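PDB 3OZQ: Serpin48, which inhibits the serine protease SPE with high specificity, as a serpin of innate immunity in the beetle Tenebrio molitor. Local coordinates for residues 23-26 with 27-30; 156-159 with 160-163; 288-292 with 293-297. All blocks are in the same frame, centred on the assembly; numbering follows the deposited sequence.

Contact 1. Residues 23-26 with 27-30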
ATOM      1  N   TYR A  23       4.429   4.804  -6.820  1.00 37.38           N
ATOM      2  CA  TYR A  23       3.335   4.810  -7.784  1.00 38.75           C
ATOM      3  C   TYR A  23       3.905   4.904  -9.201  1.00 43.15           C
ATOM      4  O   TYR A  23       3.525   4.132 -10.085  1.00 37.20           O
ATOM      5  CB  TYR A  23       2.356   5.966  -7.468  1.00 34.96           C
ATOM      6  CG  TYR A  23       1.148   6.103  -8.361  1.00 36.10           C
ATOM      7  CD1 TYR A  23      -0.138   5.894  -7.866  1.00 33.27           C
ATOM      8  CD2 TYR A  23       1.284   6.467  -9.692  1.00 40.15           C
ATOM      9  CE1 TYR A  23      -1.259   6.045  -8.684  1.00 38.58           C
ATOM     10  CE2 TYR A  23       0.180   6.618 -10.514  1.00 39.46           C
ATOM     11  CZ  TYR A  23      -1.089   6.403 -10.006  1.00 40.46           C
ATOM     12  OH  TYR A  23      -2.171   6.552 -10.839  1.00 39.89           O
ATOM     13  N   LYS A  24       4.833   5.836  -9.409  1.00 40.99           N
ATOM     14  CA  LYS A  24       5.407   6.073 -10.738  1.00 42.10           C
ATOM     15  C   LYS A  24       6.069   4.826 -11.289  1.00 42.88           C
ATOM     16  O   LYS A  24       5.993   4.541 -12.479  1.00 46.30           O
ATOM     17  CB  LYS A  24       6.427   7.222 -10.697  1.00 48.04           C
ATOM     18  CG  LYS A  24       6.854   7.716 -12.076  1.00 56.70           C
ATOM     19  CD  LYS A  24       7.614   9.049 -12.000  1.00 63.42           C
ATOM     20  CE  LYS A  24       6.673  10.254 -11.835  1.00 67.09           C
ATOM     21  NZ  LYS A  24       6.097  10.787 -13.124  1.00 61.17           N
ATOM     22  N   GLU A  25       6.726   4.079 -10.415  1.00 41.69           N
ATOM     23  CA  GLU A  25       7.355   2.832 -10.822  1.00 42.24           C
ATOM     24  C   GLU A  25       6.319   1.756 -11.133  1.00 41.28           C
ATOM     25  O   GLU A  25       6.384   1.107 -12.175  1.00 43.38           O
ATOM     26  CB  GLU A  25       8.305   2.348  -9.729  1.00 42.84           C
ATOM     27  CG  GLU A  25       9.675   2.007 -10.236  1.00 47.36           C
ATOM     28  CD  GLU A  25      10.191   3.025 -11.232  1.00 48.68           C
ATOM     29  OE1 GLU A  25      10.276   4.218 -10.880  1.00 50.93           O
ATOM     30  OE2 GLU A  25      10.515   2.626 -12.369  1.00 54.01           O
ATOM     31  N   VAL A  26       5.352   1.576 -10.237  1.00 38.82           N
ATOM     32  CA  VAL A  26       4.371   0.504 -10.414  1.00 42.39           C
ATOM     33  C   VAL A  26       3.596   0.653 -11.718  1.00 41.26           C
ATOM     34  O   VAL A  26       3.315  -0.335 -12.399  1.00 44.91           O
ATOM     35  CB  VAL A  26       3.416   0.383  -9.223  1.00 37.94           C
ATOM     36  CG1 VAL A  26       2.218  -0.504  -9.588  1.00 41.01           C
ATOM     37  CG2 VAL A  26       4.159  -0.180  -8.031  1.00 37.10           C
ATOM     38  N   LEU A  27       3.266   1.896 -12.049  1.00 40.61           N
ATOM     39  CA  LEU A  27       2.635   2.249 -13.312  1.00 43.68           C
ATOM     40  C   LEU A  27       3.269   1.547 -14.502  1.00 46.37           C
ATOM     41  O   LEU A  27       2.571   1.102 -15.410  1.00 53.80           O
ATOM     42  CB  LEU A  27       2.766   3.756 -13.527  1.00 46.57           C
ATOM     43  CG  LEU A  27       1.498   4.587 -13.553  1.00 48.63           C
ATOM     44  CD1 LEU A  27       1.881   6.060 -13.638  1.00 50.27           C
ATOM     45  CD2 LEU A  27       0.614   4.168 -14.726  1.00 50.64           C
ATOM     46  N   LYS A  28       4.597   1.479 -14.503  1.00 44.73           N
ATOM     47  CA  LYS A  28       5.348   0.940 -15.630  1.00 47.66           C
ATOM     48  C   LYS A  28       4.924  -0.472 -15.984  1.00 51.93           C
ATOM     49  O   LYS A  28       4.894  -0.840 -17.153  1.00 57.51           O
ATOM     50  CB  LYS A  28       6.853   0.955 -15.338  1.00 51.06           C
ATOM     51  CG  LYS A  28       7.483   2.345 -15.308  1.00 51.63           C
ATOM     52  CD  LYS A  28       8.967   2.240 -14.952  1.00 50.08           C
ATOM     53  CE  LYS A  28       9.679   3.577 -15.027  1.00 54.59           C
ATOM     54  NZ  LYS A  28      11.116   3.423 -14.661  1.00 55.83           N
ATOM     55  N   THR A  29       4.596  -1.260 -14.969  1.00 47.39           N
ATOM     56  CA  THR A  29       4.246  -2.657 -15.179  1.00 49.68           C
ATOM     57  C   THR A  29       2.735  -2.890 -15.092  1.00 49.23           C
ATOM     58  O   THR A  29       2.216  -3.866 -15.634  1.00 50.65           O
ATOM     59  CB  THR A  29       5.011  -3.577 -14.194  1.00 49.20           C
ATOM     60  OG1 THR A  29       4.647  -4.948 -14.414  1.00 56.54           O
ATOM     61  CG2 THR A  29       4.709  -3.205 -12.764  1.00 44.13           C
ATOM     62  N   GLU A  30       2.024  -1.999 -14.414  1.00 41.79           N
ATOM     63  CA  GLU A  30       0.566  -2.115 -14.345  1.00 47.37           C
ATOM     64  C   GLU A  30      -0.114  -1.278 -15.437  1.00 49.83           C
ATOM     65  O   GLU A  30       0.143  -0.081 -15.566  1.00 56.52           O
ATOM     66  CB  GLU A  30       0.056  -1.745 -12.945  1.00 41.09           C
ATOM     67  CG  GLU A  30       0.491  -2.733 -11.849  1.00 43.46           C
ATOM     68  CD  GLU A  30      -0.067  -4.133 -12.078  1.00 45.87           C
ATOM     69  OE1 GLU A  30       0.669  -5.125 -11.852  1.00 54.32           O
ATOM     70  OE2 GLU A  30      -1.241  -4.231 -12.517  1.00 47.43           O
TER
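Tyr23 meets Leu27 one helical turn on, a local contact at the C-terminal end of helix 10-29, where the backbone bonding changes as the chain prepares to leave. Tyr23 O takes Leu27 N at 3.0 Å in an ordinary i to i+4 bond. The next bond is shorter in reach: Lys28 N goes back only three residues, to Glu25 O. Val26 O then serves two donors. Thr29 N comes to it at 3.0 Å from well above the carbonyl plane, while Glu30 N lies 2.9 Å away and nearly in line with the C=O; the different directions let one oxygen take both a three- and a four-residue bond in the last turn. Thr29 CG2 also presses on Val26 O, at 3.2 Å.

Tyr23 and Leu27 both lie against Arg371 of strand 365-372. A chi1 of -179° swings the Tyr23 ring along the helix side, where Leu27 CD1 comes within 3.6 Å of Tyr23 CE2. The hydroxyl of Tyr23 is held by Glu247, and the ring meets that of Phe34. Glu25 and Val26 instead touch Val282 of helix 279-286. Glu25 bends at chi2 (43°) to bring its carboxylate beside the fully extended chain of Lys28. They form an i to i+3 salt bridge, though the modelled 2.5 Å between Glu25 OE2 and Lys28 NZ is too short for the exact length to be trusted. Separately, Val26 and Glu30 run alongside each other, with Val26 CG1 3.6 Å from Glu30 CG.

The mixed bonding is that of a helix C-terminus, here the end of the first helix of the serpin fold, helix A.

Contact 2. Residues 156-159 with 160-163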
ATOM      1  N   ILE A 156       9.076 -18.205  -9.418  1.00 48.93           N
ATOM      2  CA  ILE A 156      10.057 -17.180  -9.061  1.00 48.04           C
ATOM      3  C   ILE A 156      11.194 -17.764  -8.243  1.00 46.16           C
ATOM      4  O   ILE A 156      12.252 -17.147  -8.096  1.00 51.07           O
ATOM      5  CB  ILE A 156       9.424 -16.012  -8.269  1.00 46.15           C
ATOM      6  CG1 ILE A 156       9.034 -16.468  -6.859  1.00 43.64           C
ATOM      7  CG2 ILE A 156       8.252 -15.447  -9.013  1.00 45.99           C
ATOM      8  CD1 ILE A 156       8.915 -15.343  -5.854  1.00 41.70           C
ATOM      9  N   LEU A 157      10.975 -18.959  -7.707  1.00 44.55           N
ATOM     10  CA  LEU A 157      11.974 -19.626  -6.879  1.00 44.18           C
ATOM     11  C   LEU A 157      12.978 -20.394  -7.730  1.00 47.50           C
ATOM     12  O   LEU A 157      12.617 -20.966  -8.756  1.00 48.51           O
ATOM     13  CB  LEU A 157      11.290 -20.593  -5.916  1.00 41.34           C
ATOM     14  CG  LEU A 157      10.158 -19.981  -5.091  1.00 43.07           C
ATOM     15  CD1 LEU A 157       9.607 -21.019  -4.133  1.00 37.33           C
ATOM     16  CD2 LEU A 157      10.682 -18.759  -4.340  1.00 40.59           C
ATOM     17  N   ASN A 158      14.233 -20.416  -7.293  1.00 47.83           N
ATOM     18  CA  ASN A 158      15.263 -21.175  -7.996  1.00 49.05           C
ATOM     19  C   ASN A 158      16.412 -21.583  -7.098  1.00 52.27           C
ATOM     20  O   ASN A 158      16.430 -21.267  -5.903  1.00 52.48           O
ATOM     21  CB  ASN A 158      15.769 -20.392  -9.207  1.00 51.76           C
ATOM     22  CG  ASN A 158      16.386 -19.073  -8.823  1.00 47.95           C
ATOM     23  OD1 ASN A 158      17.135 -18.985  -7.849  1.00 43.66           O
ATOM     24  ND2 ASN A 158      16.075 -18.037  -9.583  1.00 48.27           N
ATOM     25  N   ASN A 159      17.375 -22.295  -7.676  1.00 53.70           N
ATOM     26  CA  ASN A 159      18.516 -22.779  -6.915  1.00 53.30           C
ATOM     27  C   ASN A 159      19.249 -21.658  -6.184  1.00 49.70           C
ATOM     28  O   ASN A 159      19.900 -21.899  -5.170  1.00 53.66           O
ATOM     29  CB  ASN A 159      19.478 -23.619  -7.784  1.00 54.67           C
ATOM     30  CG  ASN A 159      19.688 -23.038  -9.180  1.00 49.83           C
ATOM     31  OD1 ASN A 159      20.761 -22.524  -9.493  1.00 51.82           O
ATOM     32  ND2 ASN A 159      18.676 -23.153 -10.032  1.00 51.61           N
ATOM     33  N   LEU A 160      19.123 -20.429  -6.683  1.00 47.00           N
ATOM     34  CA  LEU A 160      19.761 -19.288  -6.027  1.00 44.24           C
ATOM     35  C   LEU A 160      18.871 -18.481  -5.066  1.00 41.50           C
ATOM     36  O   LEU A 160      19.300 -17.454  -4.555  1.00 40.73           O
ATOM     37  CB  LEU A 160      20.363 -18.343  -7.064  1.00 46.35           C
ATOM     38  CG  LEU A 160      21.769 -18.673  -7.563  1.00 47.77           C
ATOM     39  CD1 LEU A 160      22.271 -17.504  -8.394  1.00 46.38           C
ATOM     40  CD2 LEU A 160      22.705 -18.959  -6.403  1.00 48.23           C
ATOM     41  N   THR A 161      17.646 -18.924  -4.813  1.00 42.75           N
ATOM     42  CA  THR A 161      16.789 -18.174  -3.902  1.00 42.38           C
ATOM     43  C   THR A 161      17.412 -18.217  -2.513  1.00 41.89           C
ATOM     44  O   THR A 161      17.667 -19.301  -1.982  1.00 39.88           O
ATOM     45  CB  THR A 161      15.339 -18.702  -3.874  1.00 41.21           C
ATOM     46  OG1 THR A 161      14.800 -18.673  -5.196  1.00 40.52           O
ATOM     47  CG2 THR A 161      14.466 -17.822  -2.970  1.00 35.51           C
ATOM     48  N   ARG A 162      17.683 -17.033  -1.955  1.00 35.68           N
ATOM     49  CA  ARG A 162      18.384 -16.883  -0.674  1.00 33.30           C
ATOM     50  C   ARG A 162      17.544 -16.181   0.395  1.00 35.35           C
ATOM     51  O   ARG A 162      17.410 -16.678   1.505  1.00 34.19           O
ATOM     52  CB  ARG A 162      19.705 -16.127  -0.871  1.00 35.28           C
ATOM     53  CG  ARG A 162      20.908 -17.054  -1.176  1.00 36.94           C
ATOM     54  CD  ARG A 162      21.954 -16.381  -2.076  1.00 39.03           C
ATOM     55  NE  ARG A 162      21.410 -16.005  -3.392  1.00 41.19           N
ATOM     56  CZ  ARG A 162      22.078 -15.292  -4.297  1.00 39.43           C
ATOM     57  NH1 ARG A 162      23.310 -14.882  -4.039  1.00 47.61           N
ATOM     58  NH2 ARG A 162      21.524 -14.991  -5.458  1.00 39.95           N
ATOM     59  N   VAL A 163      16.999 -15.014   0.061  1.00 35.52           N
ATOM     60  CA  VAL A 163      16.036 -14.348   0.947  1.00 36.37           C
ATOM     61  C   VAL A 163      14.829 -13.834   0.180  1.00 34.34           C
ATOM     62  O   VAL A 163      14.969 -13.152  -0.850  1.00 34.23           O
ATOM     63  CB  VAL A 163      16.655 -13.162   1.712  1.00 35.35           C
ATOM     64  CG1 VAL A 163      15.578 -12.438   2.537  1.00 33.65           C
ATOM     65  CG2 VAL A 163      17.794 -13.638   2.607  1.00 38.11           C
TER
HETATM   66  O   HOH W   1      14.208 -16.410  -6.324  1.00 38.26           O
HETATM   67  O   HOH W   2      17.973 -21.906  -2.425  1.00 47.18           O
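A type I beta turn running from Asn158 to Thr161 reverses the chain in the loop between helix 129-143 and strand 163-174, and the side chains of its two end residues pin it. The turn's own backbone bond joins Thr161 N to Asn158 O at 2.9 Å, with the N-H pointing almost straight at the oxygen (171°).

Thr161 adds a second tie with its hydroxyl. Its OG1 stands beside its own backbone N (chi1 -57°), which turns the oxygen back toward the start of the turn, where it accepts Asn158 N at 2.8 Å. The same OG1 gives its proton to a water 2.6 Å away, and that water in turn donates to Ile156 O, carrying the link to a carbonyl two residues before the turn begins. Thr161 CG2 meets Leu157 CD2 loosely, at 4.1 Å.

The amide of Asn158 folds over the turn. With CG lodged between its backbone N and carbonyl carbon (chi1 61°), OD1 comes within 2.7 Å of Leu160 N, the pairing of an Asx turn, though the bent angle makes this bond weak. Leu160 O accepts Arg162 NE at 2.8 Å, the donor tilted slightly from the carbonyl plane, while Leu160 CD2 lies over one face of the guanidinium toward its rim. A second water donates to Thr161 O and, weakly, to Asn159 O.

Beyond the turn the chain enters beta-sheet A of the serpin fold: the backbone of Arg162 pairs with Lys100 of strand 90-100 and that of Val163 with Ser311 of strand 310-321. Behind Thr161 lies Phe126, from the loop that follows strand 120-124.

Contact 3. Residues 288-292 with 293-297; sequences VKKAF and GDEAD
Gly293 N donates to Lys290 O at 3.0 Å, nearly straight at the hydrogen (166°). It follows directly on the bond from Phe292 N to Lys289 O, and the two consecutive three-residue bonds define a short 3-10 turn at 290-292. A type I beta turn from Gly293 to Ala296 comes next, both turns lying in the loop that leads from helix 279-286 to strand 310-321 of the serpin fold.

The second turn folds back over the first. Ala296 CB settles 3.2 Å from Lys290 O, against the same carbonyl oxygen that accepts Gly293 N, and the CA atoms of Ala291 and Ala296 stand 4.6 Å apart.

Glu59 of helix 54-63 accepts the backbone N of both Lys289 and Lys290 on one carboxylate oxygen, holding the backbone where it enters the 3-10 turn. Ala291 bonds through its backbone to Ile310, and Phe292 turns its ring inward among Leu283 of helix 279-286 and Ile310 and Ile313 of strand 310-321.

On the outer side the chains of Lys290 and Glu295 pass aslant. Lys290 bends at chi2 (56°) and again at chi4, whereas Glu295 runs extended beyond CG. This brings methylenes against each other, Lys290 CG at 3.9 Å from Glu295 CB, and the ammonium makes a long salt bridge: Lys290 NZ is 3.7 Å from Glu295 OE2. The closer approach is made by carbon, with Lys290 CE 3.1 Å from Glu295 OE1.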
ATOM      1  N   VAL A 288      18.192   1.081  -4.303  1.00 38.36           N
ATOM      2  CA  VAL A 288      18.676  -0.098  -3.602  1.00 43.90           C
ATOM      3  C   VAL A 288      19.296  -1.061  -4.609  1.00 46.28           C
ATOM      4  O   VAL A 288      18.588  -1.660  -5.423  1.00 41.64           O
ATOM      5  CB  VAL A 288      17.560  -0.834  -2.849  1.00 41.63           C
ATOM      6  CG1 VAL A 288      18.120  -2.062  -2.151  1.00 40.46           C
ATOM      7  CG2 VAL A 288      16.882   0.085  -1.852  1.00 44.60           C
ATOM      8  N   LYS A 289      20.621  -1.200  -4.559  1.00 47.79           N
ATOM      9  CA  LYS A 289      21.328  -2.064  -5.506  1.00 51.37           C
ATOM     10  C   LYS A 289      22.082  -3.177  -4.787  1.00 48.66           C
ATOM     11  O   LYS A 289      21.874  -4.358  -5.074  1.00 47.23           O
ATOM     12  CB  LYS A 289      22.291  -1.256  -6.384  1.00 50.70           C
ATOM     13  CG  LYS A 289      21.658  -0.069  -7.115  1.00 53.49           C
ATOM     14  CD  LYS A 289      20.236  -0.374  -7.608  1.00 54.46           C
ATOM     15  CE  LYS A 289      19.950   0.250  -8.973  1.00 55.48           C
ATOM     16  NZ  LYS A 289      20.351  -0.670 -10.090  1.00 61.26           N
ATOM     17  N   LYS A 290      22.926  -2.789  -3.831  1.00 47.46           N
ATOM     18  CA  LYS A 290      23.807  -3.721  -3.133  1.00 50.60           C
ATOM     19  C   LYS A 290      23.081  -4.934  -2.571  1.00 47.65           C
ATOM     20  O   LYS A 290      23.555  -6.056  -2.711  1.00 42.70           O
ATOM     21  CB  LYS A 290      24.561  -3.015  -2.001  1.00 47.27           C
ATOM     22  CG  LYS A 290      26.015  -2.675  -2.320  1.00 58.54           C
ATOM     23  CD  LYS A 290      26.147  -1.835  -3.583  1.00 63.56           C
ATOM     24  CE  LYS A 290      27.610  -1.604  -3.943  1.00 66.31           C
ATOM     25  NZ  LYS A 290      28.347  -0.894  -2.853  1.00 68.75           N
ATOM     26  N   ALA A 291      21.936  -4.703  -1.930  1.00 42.83           N
ATOM     27  CA  ALA A 291      21.248  -5.767  -1.207  1.00 38.95           C
ATOM     28  C   ALA A 291      20.755  -6.890  -2.116  1.00 35.71           C
ATOM     29  O   ALA A 291      20.432  -7.975  -1.635  1.00 32.92           O
ATOM     30  CB  ALA A 291      20.103  -5.205  -0.390  1.00 40.76           C
ATOM     31  N   PHE A 292      20.684  -6.616  -3.419  1.00 38.74           N
ATOM     32  CA  PHE A 292      20.183  -7.592  -4.396  1.00 41.63           C
ATOM     33  C   PHE A 292      21.303  -8.334  -5.128  1.00 41.12           C
ATOM     34  O   PHE A 292      21.033  -9.231  -5.931  1.00 44.51           O
ATOM     35  CB  PHE A 292      19.316  -6.893  -5.454  1.00 37.35           C
ATOM     36  CG  PHE A 292      18.130  -6.153  -4.897  1.00 37.72           C
ATOM     37  CD1 PHE A 292      17.266  -6.758  -3.998  1.00 33.55           C
ATOM     38  CD2 PHE A 292      17.870  -4.840  -5.290  1.00 37.23           C
ATOM     39  CE1 PHE A 292      16.142  -6.062  -3.513  1.00 38.81           C
ATOM     40  CE2 PHE A 292      16.770  -4.143  -4.802  1.00 38.54           C
ATOM     41  CZ  PHE A 292      15.904  -4.749  -3.917  1.00 34.71           C
ATOM     42  N   GLY A 293      22.550  -7.947  -4.874  1.00 42.97           N
ATOM     43  CA  GLY A 293      23.677  -8.463  -5.641  1.00 43.30           C
ATOM     44  C   GLY A 293      24.820  -9.030  -4.818  1.00 44.93           C
ATOM     45  O   GLY A 293      24.656  -9.318  -3.632  1.00 43.93           O
ATOM     46  N   ASP A 294      25.982  -9.185  -5.450  1.00 45.58           N
ATOM     47  CA  ASP A 294      27.122  -9.873  -4.826  1.00 52.92           C
ATOM     48  C   ASP A 294      27.741  -9.137  -3.647  1.00 48.07           C
ATOM     49  O   ASP A 294      28.285  -9.764  -2.741  1.00 46.17           O
ATOM     50  CB  ASP A 294      28.215 -10.166  -5.858  1.00 52.87           C
ATOM     51  CG  ASP A 294      27.850 -11.303  -6.788  1.00 60.54           C
ATOM     52  OD1 ASP A 294      27.075 -12.187  -6.367  1.00 61.99           O
ATOM     53  OD2 ASP A 294      28.343 -11.314  -7.937  1.00 67.96           O
ATOM     54  N   GLU A 295      27.676  -7.811  -3.664  1.00 50.00           N
ATOM     55  CA  GLU A 295      28.267  -7.017  -2.592  1.00 47.55           C
ATOM     56  C   GLU A 295      27.388  -7.003  -1.355  1.00 47.16           C
ATOM     57  O   GLU A 295      27.694  -6.317  -0.374  1.00 44.16           O
ATOM     58  CB  GLU A 295      28.529  -5.596  -3.072  1.00 52.11           C
ATOM     59  CG  GLU A 295      29.378  -5.545  -4.323  1.00 59.16           C
ATOM     60  CD  GLU A 295      29.787  -4.136  -4.701  1.00 71.19           C
ATOM     61  OE1 GLU A 295      29.242  -3.612  -5.701  1.00 67.26           O
ATOM     62  OE2 GLU A 295      30.653  -3.557  -4.001  1.00 76.63           O
ATOM     63  N   ALA A 296      26.307  -7.776  -1.402  1.00 47.16           N
ATOM     64  CA  ALA A 296      25.270  -7.737  -0.377  1.00 43.05           C
ATOM     65  C   ALA A 296      25.759  -8.201   0.977  1.00 43.28           C
ATOM     66  O   ALA A 296      26.518  -9.171   1.080  1.00 43.59           O
ATOM     67  CB  ALA A 296      24.059  -8.554  -0.810  1.00 40.88           C
ATOM     68  N   ASP A 297      25.315  -7.514   2.022  1.00 40.91           N
ATOM     69  CA  ASP A 297      25.681  -7.899   3.368  1.00 38.30           C
ATOM     70  C   ASP A 297      24.492  -8.013   4.303  1.00 39.43           C
ATOM     71  O   ASP A 297      24.153  -7.061   5.013  1.00 41.31           O
ATOM     72  CB  ASP A 297      26.733  -6.949   3.959  1.00 42.97           C
ATOM     73  CG  ASP A 297      27.373  -7.508   5.222  1.00 47.39           C
ATOM     74  OD1 ASP A 297      26.838  -8.504   5.768  1.00 44.00           O
ATOM     75  OD2 ASP A 297      28.408  -6.951   5.668  1.00 49.77           O
TER

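From the N terminus the three contacts come in series, none nesting within or crossing another, and each is local: a helix end, a beta turn, and a 3-10 turn followed by a beta turn. Contact 1 ends the first helix, beside helix 279-286. Contact 2 turns the chain from helix 129-143 into strand 163-174, and contact 3 carries it out of helix 279-286 toward strand 310-321. Those two strands run parallel as neighbours in beta-sheet A, so contacts 2 and 3 both lead into it, with centres 15 Å apart and nearest atoms about 5 Å apart, though without touching. Contact 1 stands well off, its centre 24 Å from that of contact 2 and 23 Å from that of contact 3.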